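Local structure of ethanolamine kinase Pv091845 (Plasmodium vivax, 2QG7) at residues 57-62 with 91-96; 160-163 with 168-171; 186-191 with 196-201; 208-213 with 361-366; 296-301 with 368-373. The protein probably phosphorylates ethanolamine, the first step in making phosphatidylethanolamine from ethanolamine, as a member of the choline/ethanolamine kinase family. All coordinates share one frame; numbering follows the deposited sequence.

In the fold
The chain has the two-lobed layout of the kinase-like fold, and the contacts run from its periphery to its probable catalytic centre. Contact 1 lies on the N-terminal side, its centre about 31 Å from that of the chain. Contact 2 joins a helix and a strand of the small lobe, and through L161 and I160 it packs on L209 and I212 of contact 4. Contact 5 includes most of the HxDxxxxN loop, H294-N301, and contacts 3 and 4 touch it. Centres of contacts 3 and 5 are about 10 Å apart, linked by a probable Q199-Y371 hydrogen bond. Contact 4 shares helix 196-210 with contact 3 and helix 360-369 with contact 5, whose centre is about 14 Å away.

Contact 1: residues 57-62 with 91-96; sequences LRILEG and CKYVML
Y93 reaches out from helix 84-98 and sets its phenol between L57 and I59 of the loop segment 57-62. With chi1 at -57°, CG of the tyrosine stands anti to the carbonyl carbon, and the long ring carries the hydroxyl across a gap in which the nearest alpha carbons, those of L57 and Y93, are still 9.2 Å apart. At its far end Y93 OH donates a hydrogen bond to L57 O at 2.5 Å, a short value not to be pressed at this resolution. The acceptor lies in the plane of the ring, and the approach is almost collinear with the carbonyl, the C=O...donor angle being 172°.

Apolar groups of both loop residues also touch the phenol. L57 CB rests 3.9 Å from Y93 CE2, while I59 comes from the opposite direction, its CD1 3.5 Å from Y93 CE1 and 3.4 Å from Y93 OH. In I59 the ethyl branch does this work: CG1 is anti to the carbonyl carbon (chi1 -65°), and the nearly extended chi2 pushes CD1 onward to the phenol.

Helix 65-75 packs alongside, with L72 against I59 and A69 against Y93. L57 also packs on T86, I89 and Y90 of helix 84-98, and that helix in turn rests C91, V94 and M95 on I138 of strand 136-141.

Contact 2: residues 160-163 with 168-171; sequences ILYN and KKIY
Y162 and K169 meet at the protein surface, where helix 151-163 ends and the chain turns toward strand 170-174. Van der Waals contact comes first. The lysine's aliphatic stem passes obliquely across the phenol: K169 CB lies 3.5 Å from Y162 CE1, and K169 CD lies 3.8 Å from Y162 CZ. K169 CG sits above one face of the ring, displaced from its centre toward the rim. Backbone takes part too, since Y162 CD1 comes within 3.7 Å of K168 C; K168 CB points away from the helix.

Polar contact is slighter. The ammonium group K169 NZ gives a weak hydrogen bond to Y162 OH across 3.4 Å. The torsions explain how the lysine tip arrives there: CG is anti to the backbone N (chi1 176°), and bends at chi2 and chi3, the latter 61°, carry NZ to the hydroxyl end of the ring. A second weak bond, from K169 N to a carboxylate oxygen of E181, joins the start of the strand to its neighbour 177-181 in the small-lobe sheet.

Chemically, the pairing is mainly hydrophobic stem against aromatic ring. The long, weak N-H...O bond at its tip probably adds little to the apolar packing of this partly exposed pair.

Contact 3: residues 186-191 with 196-201; sequences YALSRE and PKFQKL
L188 lies on the ring of F198, with the two side chains inclined to one another. One methyl, L188 CD2, is placed over a face of the phenyl ring, 4.3 Å from its centroid and 19° off the ring normal, a CH-pi contact shifted from the ring centre. The other methyl, L188 CD1, touches the base of the same ring, 4.0 Å from F198 CD2. Together the leucine's branches cover the CG-CD2-CE2 side of the ring.

Y186 approaches differently. Its side chain runs at about a right angle to that of F198, and Y186 OH stops 4.0 Å from F198 CZ. The tyrosine's CB starts off to one side, but with chi1 at 73° the ring end swings in toward F198, and there its hydroxyl hydrogen-bonds N304 ND2.

Further strand residues add to the packing: I302 and I347 lie on L188, and I347 and N304 on F198. S189 meanwhile is the N-cap of helix 190-194, and D192 OD1 returns a bond to S189 N, consistent with a capping box. Strand 186-187, following the small-lobe sheet, pairs with the hairpin of 302-304 and 347-349, an element of the large lobe in kinase-like folds that F198 ties to helix 196-210.

Contact 4: residues 208-213 with 361-366; sequences LLHDIK and AYDIAN
Residues of helix 196-210 face helix 360-369 across a gap in which the closest alpha carbons, those of H210 and D363, stand 9.5 Å apart. Side chains alone bridge it. H210 NE2 donates to D363 OD2 over 3.1 Å with an N-H...acceptor angle of 158°. Chi1 of the histidine, -71°, puts CG anti to the carbonyl carbon and points the imidazole at the second helix. D363 OD2 lies close to the plane of that ring and accepts the hydrogen bond with its anti lone pair, the one turned away from OD1. Ring and carboxylate are themselves twisted by 34°, so the meeting is edge-on but not flat.

Beside this bond L209 CD2 comes to 4.1 Å from D363 OD2 and lays a methyl group next to the acceptor; its side chain runs at about a right angle to that of the aspartate. The interface is buried, and its polar atoms are well supplied: H210 ND1 hydrogen-bonds Y394 OH, D363 OD2 also accepts from H294 N, and D363 OD1 from C295 N. Such fixing at both ring nitrogens probably holds the imidazole against rotation.

D363 thus grips the backbone at the head of the HxDxxxxN loop from a large-lobe helix, a role recalling the buried helix F aspartate that holds the catalytic loop in protein kinases.

Contact 5: residues 296-301 with 368-373; sequences DLLSSN and FNEYAG
The loop of the HxDxxxxN phosphotransferase motif, H294-N301, meets segment 368-373, which leads on from helix 360-369, where L298 lies against E370. The glutamate folds over the leucine backbone: chi2 of -63° bends its chain, so that E370 CG rests 3.9 Å from L298 CA, and E370 OE2 ends 3.6 Å from L298 CB.

Two waters do the polar work across the gap. Water 1 donates to D296 OD1 at 2.9 Å and to E370 OE1 at 3.0 Å, coupling the two carboxylates without direct touch. Water 2 sits nearer the backbone, donating to E370 O over 2.6 Å and accepting from S299 N over 3.2 Å.

In kinase-like phosphotransferases the aspartate of this motif usually serves as the catalytic base, and its asparagine helps to bind magnesium; D296 and N301 probably have these roles here. E370 would then be a second-shell residue that helps to place D296 through water 1.

The loop is also braced from within. L297 is the centre of an inverse gamma turn, closed by a weak bond from L298 N to D296 O. The same oxygen takes a second bond from N301 ND2, 2.8 Å long with an N-H...acceptor angle of 170°, lying in the carbonyl plane and nearly in the plane of the amide. Outside the two segments, L297 O hydrogen-bonds H367 ND1, and the side chain of D296 packs on W421 of helix 413-430.

Contact 1: residues 57-62 with 91-96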
# COMPACT_ATOMS: atom_id res chain seq x y z
N LEU D 57 31.75 -13.65 -20.62
CA LEU D 57 32.87 -12.73 -20.32
C LEU D 57 34.24 -13.40 -20.23
O LEU D 57 35.22 -12.80 -19.77
CB LEU D 57 32.57 -11.93 -19.02
CG LEU D 57 31.28 -11.10 -18.91
CD1 LEU D 57 31.15 -10.50 -17.53
CD2 LEU D 57 31.17 -10.02 -20.01
N ARG D 58 34.33 -14.64 -20.69
CA ARG D 58 35.54 -15.43 -20.54
C ARG D 58 36.60 -14.98 -21.54
O ARG D 58 36.32 -14.81 -22.73
CB ARG D 58 35.20 -16.92 -20.69
CG ARG D 58 36.12 -17.83 -19.90
CD ARG D 58 35.41 -19.09 -19.43
NE ARG D 58 35.98 -19.54 -18.16
CZ ARG D 58 35.30 -20.20 -17.22
NH1 ARG D 58 35.93 -20.53 -16.09
NH2 ARG D 58 34.01 -20.53 -17.39
N ILE D 59 37.82 -14.79 -21.05
CA ILE D 59 38.96 -14.49 -21.91
C ILE D 59 39.92 -15.71 -21.91
O ILE D 59 40.47 -16.09 -20.86
CB ILE D 59 39.69 -13.18 -21.47
CG1 ILE D 59 38.76 -11.99 -21.66
CG2 ILE D 59 40.98 -12.96 -22.28
CD1 ILE D 59 39.28 -10.72 -21.04
N LEU D 60 40.10 -16.31 -23.08
CA LEU D 60 40.88 -17.54 -23.23
C LEU D 60 42.37 -17.26 -23.38
O LEU D 60 42.78 -16.12 -23.66
CB LEU D 60 40.35 -18.42 -24.38
CG LEU D 60 38.81 -18.56 -24.36
CD1 LEU D 60 38.27 -19.03 -25.71
CD2 LEU D 60 38.34 -19.45 -23.25
N GLU D 61 43.17 -18.31 -23.16
CA GLU D 61 44.63 -18.23 -23.18
C GLU D 61 45.07 -17.77 -24.58
O GLU D 61 44.48 -18.17 -25.60
CB GLU D 61 45.24 -19.60 -22.78
CG GLU D 61 46.76 -19.64 -22.44
CD GLU D 61 47.65 -19.79 -23.70
OE1 GLU D 61 47.13 -20.26 -24.76
OE2 GLU D 61 48.87 -19.43 -23.62
N GLY D 62 46.08 -16.90 -24.61
CA GLY D 62 46.62 -16.41 -25.87
C GLY D 62 45.93 -15.18 -26.48
O GLY D 62 46.55 -14.43 -27.24
N CYS D 91 33.30 -5.84 -13.92
CA CYS D 91 33.95 -4.75 -13.21
C CYS D 91 35.46 -4.69 -13.37
O CYS D 91 36.03 -3.60 -13.41
CB CYS D 91 33.57 -4.77 -11.74
SG CYS D 91 31.89 -4.20 -11.52
N LYS D 92 36.11 -5.85 -13.44
CA LYS D 92 37.54 -5.93 -13.71
C LYS D 92 37.87 -5.36 -15.07
O LYS D 92 38.94 -4.78 -15.25
CB LYS D 92 38.03 -7.38 -13.70
CG LYS D 92 38.36 -7.95 -12.34
CD LYS D 92 38.61 -9.45 -12.44
CE LYS D 92 40.02 -9.74 -12.93
NZ LYS D 92 40.31 -11.21 -12.87
N TYR D 93 36.99 -5.58 -16.04
CA TYR D 93 37.17 -5.09 -17.41
C TYR D 93 36.88 -3.59 -17.54
O TYR D 93 37.50 -2.90 -18.36
CB TYR D 93 36.29 -5.85 -18.41
CG TYR D 93 36.48 -7.34 -18.45
CD1 TYR D 93 37.71 -7.93 -18.10
CD2 TYR D 93 35.45 -8.17 -18.87
CE1 TYR D 93 37.89 -9.31 -18.14
CE2 TYR D 93 35.61 -9.57 -18.91
CZ TYR D 93 36.83 -10.12 -18.54
OH TYR D 93 37.01 -11.49 -18.59
N VAL D 94 35.93 -3.11 -16.74
CA VAL D 94 35.65 -1.68 -16.62
C VAL D 94 36.92 -0.99 -16.18
O VAL D 94 37.35 -0.02 -16.81
CB VAL D 94 34.44 -1.36 -15.68
CG1 VAL D 94 34.34 0.12 -15.38
CG2 VAL D 94 33.10 -1.85 -16.30
N MET D 95 37.55 -1.52 -15.14
CA MET D 95 38.80 -0.97 -14.61
C MET D 95 40.00 -1.14 -15.55
O MET D 95 40.96 -0.36 -15.52
CB MET D 95 39.12 -1.58 -13.23
CG MET D 95 38.13 -1.17 -12.09
SD MET D 95 37.68 0.60 -11.97
CE MET D 95 39.30 1.45 -11.69
N LEU D 96 39.97 -2.18 -16.37
CA LEU D 96 41.09 -2.47 -17.25
C LEU D 96 41.09 -1.56 -18.49
O LEU D 96 42.15 -1.11 -18.92
CB LEU D 96 41.09 -3.96 -17.64
CG LEU D 96 42.15 -4.54 -18.61
CD1 LEU D 96 43.59 -4.50 -18.04
CD2 LEU D 96 41.75 -5.95 -18.99

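Contact 2: residues 160-163 with 168-171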
# COMPACT_ATOMS: atom_id res chain seq x y z
N ILE D 160 28.96 20.90 -13.34
CA ILE D 160 28.51 22.06 -12.55
C ILE D 160 28.54 21.77 -11.03
O ILE D 160 29.09 22.53 -10.25
CB ILE D 160 27.10 22.56 -13.00
CG1 ILE D 160 27.09 22.98 -14.49
CG2 ILE D 160 26.63 23.71 -12.13
CD1 ILE D 160 25.67 23.08 -15.14
N LEU D 161 27.97 20.64 -10.62
CA LEU D 161 27.88 20.28 -9.21
C LEU D 161 29.23 20.01 -8.56
O LEU D 161 29.43 20.33 -7.40
CB LEU D 161 26.95 19.07 -9.04
CG LEU D 161 25.50 19.12 -9.52
CD1 LEU D 161 25.01 17.72 -9.85
CD2 LEU D 161 24.61 19.82 -8.53
N TYR D 162 30.12 19.36 -9.30
CA TYR D 162 31.47 19.08 -8.87
C TYR D 162 32.32 20.37 -8.71
O TYR D 162 33.06 20.55 -7.73
CB TYR D 162 32.13 18.11 -9.87
CG TYR D 162 33.61 17.95 -9.63
CD1 TYR D 162 34.07 17.26 -8.50
CD2 TYR D 162 34.57 18.55 -10.49
CE1 TYR D 162 35.43 17.14 -8.23
CE2 TYR D 162 35.93 18.42 -10.23
CZ TYR D 162 36.34 17.71 -9.10
OH TYR D 162 37.66 17.54 -8.81
N ASN D 163 32.20 21.26 -9.69
CA ASN D 163 32.86 22.56 -9.65
C ASN D 163 32.33 23.46 -8.55
O ASN D 163 33.05 24.32 -8.04
CB ASN D 163 32.73 23.24 -11.02
CG ASN D 163 33.50 22.49 -12.12
OD1 ASN D 163 34.55 21.86 -11.86
ND2 ASN D 163 32.98 22.55 -13.35
N LYS D 168 30.66 14.65 -6.16
CA LYS D 168 32.02 14.12 -6.24
C LYS D 168 32.45 14.03 -7.70
O LYS D 168 31.64 14.28 -8.63
CB LYS D 168 32.10 12.78 -5.53
CG LYS D 168 32.05 12.89 -4.01
CD LYS D 168 33.47 12.98 -3.45
CE LYS D 168 33.60 14.15 -2.46
NZ LYS D 168 32.58 14.05 -1.34
N LYS D 169 33.74 13.70 -7.92
CA LYS D 169 34.28 13.66 -9.29
C LYS D 169 33.91 12.38 -10.01
O LYS D 169 34.03 11.29 -9.46
CB LYS D 169 35.80 13.85 -9.31
CG LYS D 169 36.41 13.71 -10.71
CD LYS D 169 37.65 14.61 -10.93
CE LYS D 169 38.78 14.23 -9.92
NZ LYS D 169 39.91 15.23 -9.94
N ILE D 170 33.44 12.53 -11.24
CA ILE D 170 33.23 11.40 -12.12
C ILE D 170 34.40 11.31 -13.09
O ILE D 170 34.64 12.25 -13.85
CB ILE D 170 31.92 11.52 -12.93
CG1 ILE D 170 30.72 11.56 -11.98
CG2 ILE D 170 31.79 10.37 -13.97
CD1 ILE D 170 29.50 12.05 -12.66
N TYR D 171 35.12 10.18 -13.08
CA TYR D 171 36.35 10.01 -13.86
C TYR D 171 36.09 9.67 -15.35
O TYR D 171 36.62 10.35 -16.24
CB TYR D 171 37.21 8.95 -13.21
CG TYR D 171 37.64 9.27 -11.80
CD1 TYR D 171 38.59 10.26 -11.55
CD2 TYR D 171 37.12 8.57 -10.70
CE1 TYR D 171 39.00 10.56 -10.25
CE2 TYR D 171 37.52 8.85 -9.39
CZ TYR D 171 38.47 9.85 -9.18
OH TYR D 171 38.88 10.16 -7.90

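Contact 3: residues 186-191 with 196-201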
# COMPACT_ATOMS: atom_id res chain seq x y z
N TYR D 186 27.54 6.97 5.62
CA TYR D 186 26.38 6.10 5.61
C TYR D 186 25.11 6.83 5.17
O TYR D 186 24.95 8.05 5.41
CB TYR D 186 26.23 5.41 6.97
CG TYR D 186 25.75 6.33 8.06
CD1 TYR D 186 26.66 7.05 8.83
CD2 TYR D 186 24.37 6.50 8.31
CE1 TYR D 186 26.22 7.91 9.87
CE2 TYR D 186 23.92 7.37 9.30
CZ TYR D 186 24.85 8.06 10.08
OH TYR D 186 24.44 8.90 11.07
N ALA D 187 24.22 6.09 4.52
CA ALA D 187 22.99 6.66 4.01
C ALA D 187 22.02 6.78 5.15
O ALA D 187 22.01 5.94 6.04
CB ALA D 187 22.41 5.83 2.92
N LEU D 188 21.22 7.85 5.12
CA LEU D 188 20.32 8.19 6.19
C LEU D 188 19.01 7.40 6.07
O LEU D 188 18.65 6.95 4.98
CB LEU D 188 20.04 9.71 6.18
CG LEU D 188 21.08 10.76 6.58
CD1 LEU D 188 20.31 12.03 6.86
CD2 LEU D 188 21.81 10.33 7.81
N SER D 189 18.30 7.26 7.20
CA SER D 189 17.00 6.60 7.22
C SER D 189 15.94 7.67 7.20
O SER D 189 16.26 8.83 7.38
CB SER D 189 16.85 5.72 8.47
OG SER D 189 17.02 6.47 9.67
N ARG D 190 14.69 7.30 6.96
CA ARG D 190 13.65 8.29 6.93
C ARG D 190 13.42 8.87 8.31
O ARG D 190 12.87 9.95 8.45
CB ARG D 190 12.36 7.73 6.31
CG ARG D 190 11.80 6.60 7.10
CD ARG D 190 10.45 6.15 6.66
NE ARG D 190 9.85 5.32 7.70
CZ ARG D 190 8.69 4.66 7.58
NH1 ARG D 190 8.00 4.74 6.42
NH2 ARG D 190 8.24 3.93 8.61
N GLU D 191 13.84 8.15 9.35
CA GLU D 191 13.75 8.73 10.67
C GLU D 191 14.89 9.70 10.90
O GLU D 191 14.72 10.62 11.71
CB GLU D 191 13.62 7.70 11.83
CG GLU D 191 14.20 6.30 11.55
CD GLU D 191 13.30 5.43 10.62
OE1 GLU D 191 12.08 5.31 10.92
OE2 GLU D 191 13.81 4.85 9.62
N PRO D 196 15.47 16.68 13.73
CA PRO D 196 15.85 18.12 13.70
C PRO D 196 17.37 18.39 13.58
O PRO D 196 17.79 19.38 13.00
CB PRO D 196 15.30 18.65 15.04
CG PRO D 196 14.06 17.79 15.26
CD PRO D 196 14.50 16.40 14.82
N LYS D 197 18.17 17.49 14.12
CA LYS D 197 19.61 17.49 13.99
C LYS D 197 20.06 17.37 12.52
O LYS D 197 20.99 18.08 12.09
CB LYS D 197 20.12 16.32 14.86
CG LYS D 197 21.56 15.81 14.61
CD LYS D 197 21.81 14.46 15.37
CE LYS D 197 23.19 13.88 14.95
NZ LYS D 197 23.54 12.49 15.59
N PHE D 198 19.41 16.52 11.73
CA PHE D 198 19.74 16.38 10.30
C PHE D 198 18.96 17.35 9.41
O PHE D 198 19.44 17.74 8.35
CB PHE D 198 19.56 14.93 9.82
CG PHE D 198 20.49 13.95 10.48
CD1 PHE D 198 20.03 13.10 11.48
CD2 PHE D 198 21.84 13.89 10.11
CE1 PHE D 198 20.89 12.19 12.10
CE2 PHE D 198 22.72 13.00 10.74
CZ PHE D 198 22.24 12.14 11.72
N GLN D 199 17.74 17.72 9.82
CA GLN D 199 16.96 18.73 9.10
C GLN D 199 17.79 19.97 8.85
O GLN D 199 17.90 20.46 7.72
CB GLN D 199 15.74 19.15 9.92
CG GLN D 199 14.57 18.16 9.96
CD GLN D 199 13.35 18.86 10.53
OE1 GLN D 199 13.39 19.39 11.65
NE2 GLN D 199 12.27 18.92 9.76
N LYS D 200 18.37 20.49 9.94
CA LYS D 200 19.36 21.57 9.92
C LYS D 200 20.45 21.37 8.85
O LYS D 200 20.66 22.24 8.03
CB LYS D 200 19.97 21.75 11.34
CG LYS D 200 21.11 22.81 11.43
CD LYS D 200 21.53 22.99 12.85
CE LYS D 200 23.02 23.18 12.95
NZ LYS D 200 23.47 24.65 12.83
N LEU D 201 21.08 20.21 8.83
CA LEU D 201 22.23 19.93 7.97
C LEU D 201 21.86 19.68 6.52
O LEU D 201 22.63 19.99 5.61
CB LEU D 201 23.02 18.75 8.51
CG LEU D 201 23.74 18.97 9.84
CD1 LEU D 201 24.42 17.68 10.36
CD2 LEU D 201 24.78 20.06 9.67

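Contact 4: residues 208-213 with 361-366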
# COMPACT_ATOMS: atom_id res chain seq x y z
N LEU D 208 22.91 25.62 -0.37
CA LEU D 208 24.12 25.59 -1.19
C LEU D 208 23.88 25.12 -2.63
O LEU D 208 24.42 25.69 -3.56
CB LEU D 208 25.19 24.72 -0.53
CG LEU D 208 25.81 25.22 0.79
CD1 LEU D 208 26.68 24.13 1.50
CD2 LEU D 208 26.65 26.47 0.51
N LEU D 209 23.09 24.05 -2.80
CA LEU D 209 22.68 23.60 -4.11
C LEU D 209 21.80 24.64 -4.80
O LEU D 209 21.97 24.95 -5.97
CB LEU D 209 21.98 22.23 -4.00
CG LEU D 209 21.09 21.67 -5.13
CD1 LEU D 209 21.93 21.31 -6.32
CD2 LEU D 209 20.30 20.49 -4.65
N HIS D 210 20.86 25.18 -4.05
CA HIS D 210 19.92 26.14 -4.62
C HIS D 210 20.54 27.51 -4.96
O HIS D 210 19.96 28.28 -5.73
CB HIS D 210 18.66 26.23 -3.75
CG HIS D 210 17.80 25.00 -3.82
ND1 HIS D 210 16.64 24.85 -3.07
CD2 HIS D 210 17.93 23.87 -4.55
CE1 HIS D 210 16.10 23.67 -3.34
NE2 HIS D 210 16.87 23.06 -4.23
N ASP D 211 21.71 27.79 -4.39
CA ASP D 211 22.44 29.05 -4.59
C ASP D 211 23.23 29.09 -5.88
O ASP D 211 23.65 30.15 -6.32
CB ASP D 211 23.40 29.32 -3.43
CG ASP D 211 22.69 29.88 -2.20
OD1 ASP D 211 21.60 30.47 -2.36
OD2 ASP D 211 23.23 29.73 -1.08
N ILE D 212 23.44 27.93 -6.49
CA ILE D 212 24.16 27.83 -7.74
C ILE D 212 23.45 28.63 -8.82
O ILE D 212 22.30 28.35 -9.17
CB ILE D 212 24.37 26.35 -8.18
CG1 ILE D 212 25.18 25.59 -7.13
CG2 ILE D 212 25.06 26.24 -9.50
CD1 ILE D 212 25.30 24.14 -7.44
N LYS D 213 24.16 29.63 -9.35
CA LYS D 213 23.64 30.51 -10.39
C LYS D 213 23.50 29.82 -11.72
O LYS D 213 24.38 29.03 -12.13
CB LYS D 213 24.50 31.78 -10.52
CG LYS D 213 24.35 32.75 -9.34
CD LYS D 213 25.26 33.96 -9.51
CE LYS D 213 25.44 34.71 -8.16
NZ LYS D 213 26.22 35.96 -8.43
N ALA D 361 10.55 25.13 -4.52
CA ALA D 361 9.51 24.64 -3.62
C ALA D 361 9.17 23.17 -3.92
O ALA D 361 8.85 22.41 -2.99
CB ALA D 361 8.30 25.50 -3.70
N TYR D 362 9.28 22.75 -5.19
CA TYR D 362 9.23 21.33 -5.53
C TYR D 362 10.25 20.43 -4.77
O TYR D 362 9.87 19.38 -4.24
CB TYR D 362 9.38 21.13 -7.02
CG TYR D 362 9.33 19.69 -7.37
CD1 TYR D 362 8.09 19.03 -7.55
CD2 TYR D 362 10.51 18.95 -7.52
CE1 TYR D 362 8.04 17.67 -7.88
CE2 TYR D 362 10.47 17.58 -7.83
CZ TYR D 362 9.24 16.96 -8.02
OH TYR D 362 9.23 15.61 -8.33
N ASP D 363 11.52 20.85 -4.74
CA ASP D 363 12.57 20.08 -4.11
C ASP D 363 12.40 19.93 -2.61
O ASP D 363 12.76 18.90 -2.05
CB ASP D 363 13.92 20.70 -4.42
CG ASP D 363 15.03 19.67 -4.65
OD1 ASP D 363 14.73 18.46 -4.85
OD2 ASP D 363 16.20 20.11 -4.64
N ILE D 364 11.84 20.92 -1.96
CA ILE D 364 11.59 20.89 -0.53
C ILE D 364 10.37 20.03 -0.16
O ILE D 364 10.44 19.22 0.76
CB ILE D 364 11.45 22.35 0.06
CG1 ILE D 364 12.67 23.20 -0.35
CG2 ILE D 364 11.23 22.33 1.62
CD1 ILE D 364 12.50 24.73 -0.12
N ALA D 365 9.26 20.21 -0.88
CA ALA D 365 8.04 19.44 -0.67
C ALA D 365 8.22 17.96 -1.05
O ALA D 365 7.68 17.07 -0.38
CB ALA D 365 6.86 20.07 -1.42
N ASN D 366 8.97 17.70 -2.13
CA ASN D 366 9.35 16.35 -2.50
C ASN D 366 10.18 15.70 -1.40
O ASN D 366 9.94 14.56 -1.08
CB ASN D 366 10.06 16.36 -3.83
CG ASN D 366 10.44 14.95 -4.33
OD1 ASN D 366 9.56 14.16 -4.71
ND2 ASN D 366 11.73 14.64 -4.33

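Contact 5: residues 296-301 with 368-373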
# COMPACT_ATOMS: atom_id res chain seq x y z
N ASP D 296 15.29 14.25 -6.22
CA ASP D 296 15.14 12.90 -5.70
C ASP D 296 15.76 12.80 -4.31
O ASP D 296 16.58 11.94 -3.99
CB ASP D 296 15.72 11.86 -6.67
CG ASP D 296 15.22 10.47 -6.37
OD1 ASP D 296 14.13 10.32 -5.73
OD2 ASP D 296 15.94 9.52 -6.75
N LEU D 297 15.36 13.72 -3.46
CA LEU D 297 16.02 13.85 -2.18
C LEU D 297 15.39 12.95 -1.14
O LEU D 297 14.92 13.40 -0.10
CB LEU D 297 16.06 15.31 -1.76
CG LEU D 297 17.28 15.79 -0.95
CD1 LEU D 297 18.64 15.68 -1.69
CD2 LEU D 297 17.03 17.23 -0.47
N LEU D 298 15.39 11.65 -1.44
CA LEU D 298 15.03 10.61 -0.47
C LEU D 298 16.19 10.35 0.48
O LEU D 298 17.32 10.69 0.18
CB LEU D 298 14.55 9.32 -1.15
CG LEU D 298 15.07 8.84 -2.51
CD1 LEU D 298 16.36 8.06 -2.37
CD2 LEU D 298 14.04 7.96 -3.18
N SER D 299 15.89 9.72 1.61
CA SER D 299 16.86 9.59 2.71
C SER D 299 18.10 8.80 2.37
O SER D 299 19.16 9.07 2.90
CB SER D 299 16.20 8.99 3.96
OG SER D 299 15.66 7.72 3.66
N SER D 300 17.96 7.82 1.49
CA SER D 300 19.08 7.01 1.01
C SER D 300 19.97 7.74 0.02
O SER D 300 21.06 7.29 -0.26
CB SER D 300 18.55 5.68 0.40
OG SER D 300 17.91 5.91 -0.84
N ASN D 301 19.51 8.89 -0.48
CA ASN D 301 20.33 9.84 -1.25
C ASN D 301 21.09 10.90 -0.44
O ASN D 301 21.74 11.77 -1.00
CB ASN D 301 19.48 10.48 -2.35
CG ASN D 301 19.38 9.58 -3.57
OD1 ASN D 301 20.12 8.63 -3.66
ND2 ASN D 301 18.46 9.87 -4.49
N PHE D 368 10.02 16.49 1.77
CA PHE D 368 9.11 16.32 2.88
C PHE D 368 8.17 15.11 2.69
O PHE D 368 7.81 14.45 3.66
CB PHE D 368 8.30 17.59 3.07
CG PHE D 368 9.09 18.72 3.70
CD1 PHE D 368 10.27 18.45 4.42
CD2 PHE D 368 8.64 20.03 3.63
CE1 PHE D 368 10.99 19.49 5.02
CE2 PHE D 368 9.34 21.07 4.26
CZ PHE D 368 10.50 20.80 4.94
N ASN D 369 7.80 14.83 1.45
CA ASN D 369 7.10 13.59 1.17
C ASN D 369 7.91 12.34 1.52
O ASN D 369 7.33 11.31 1.79
CB ASN D 369 6.58 13.50 -0.27
CG ASN D 369 5.25 14.17 -0.45
OD1 ASN D 369 4.43 14.19 0.47
ND2 ASN D 369 5.01 14.71 -1.64
N GLU D 370 9.23 12.44 1.49
CA GLU D 370 10.10 11.29 1.64
C GLU D 370 10.33 10.95 3.09
O GLU D 370 11.09 10.08 3.41
CB GLU D 370 11.42 11.53 0.88
CG GLU D 370 11.32 11.62 -0.68
CD GLU D 370 10.80 10.31 -1.35
OE1 GLU D 370 10.27 10.36 -2.51
OE2 GLU D 370 10.96 9.19 -0.76
N TYR D 371 9.69 11.65 3.99
CA TYR D 371 9.73 11.38 5.40
C TYR D 371 8.91 10.11 5.63
O TYR D 371 9.17 9.34 6.61
CB TYR D 371 9.06 12.55 6.15
CG TYR D 371 9.96 13.75 6.48
CD1 TYR D 371 10.91 14.23 5.56
CD2 TYR D 371 9.80 14.44 7.69
CE1 TYR D 371 11.71 15.33 5.87
CE2 TYR D 371 10.59 15.55 8.00
CZ TYR D 371 11.54 15.99 7.09
OH TYR D 371 12.34 17.08 7.41
N ALA D 372 7.90 9.93 4.77
CA ALA D 372 7.04 8.73 4.71
C ALA D 372 7.79 7.47 4.27
O ALA D 372 7.36 6.37 4.59
CB ALA D 372 5.86 8.98 3.79
N GLY D 373 8.88 7.65 3.51
CA GLY D 373 9.64 6.53 2.97
C GLY D 373 8.90 5.87 1.82
O GLY D 373 7.87 6.37 1.35
O HOH W 1 12.25 11.91 -4.11
O HOH W 2 13.08 8.52 2.62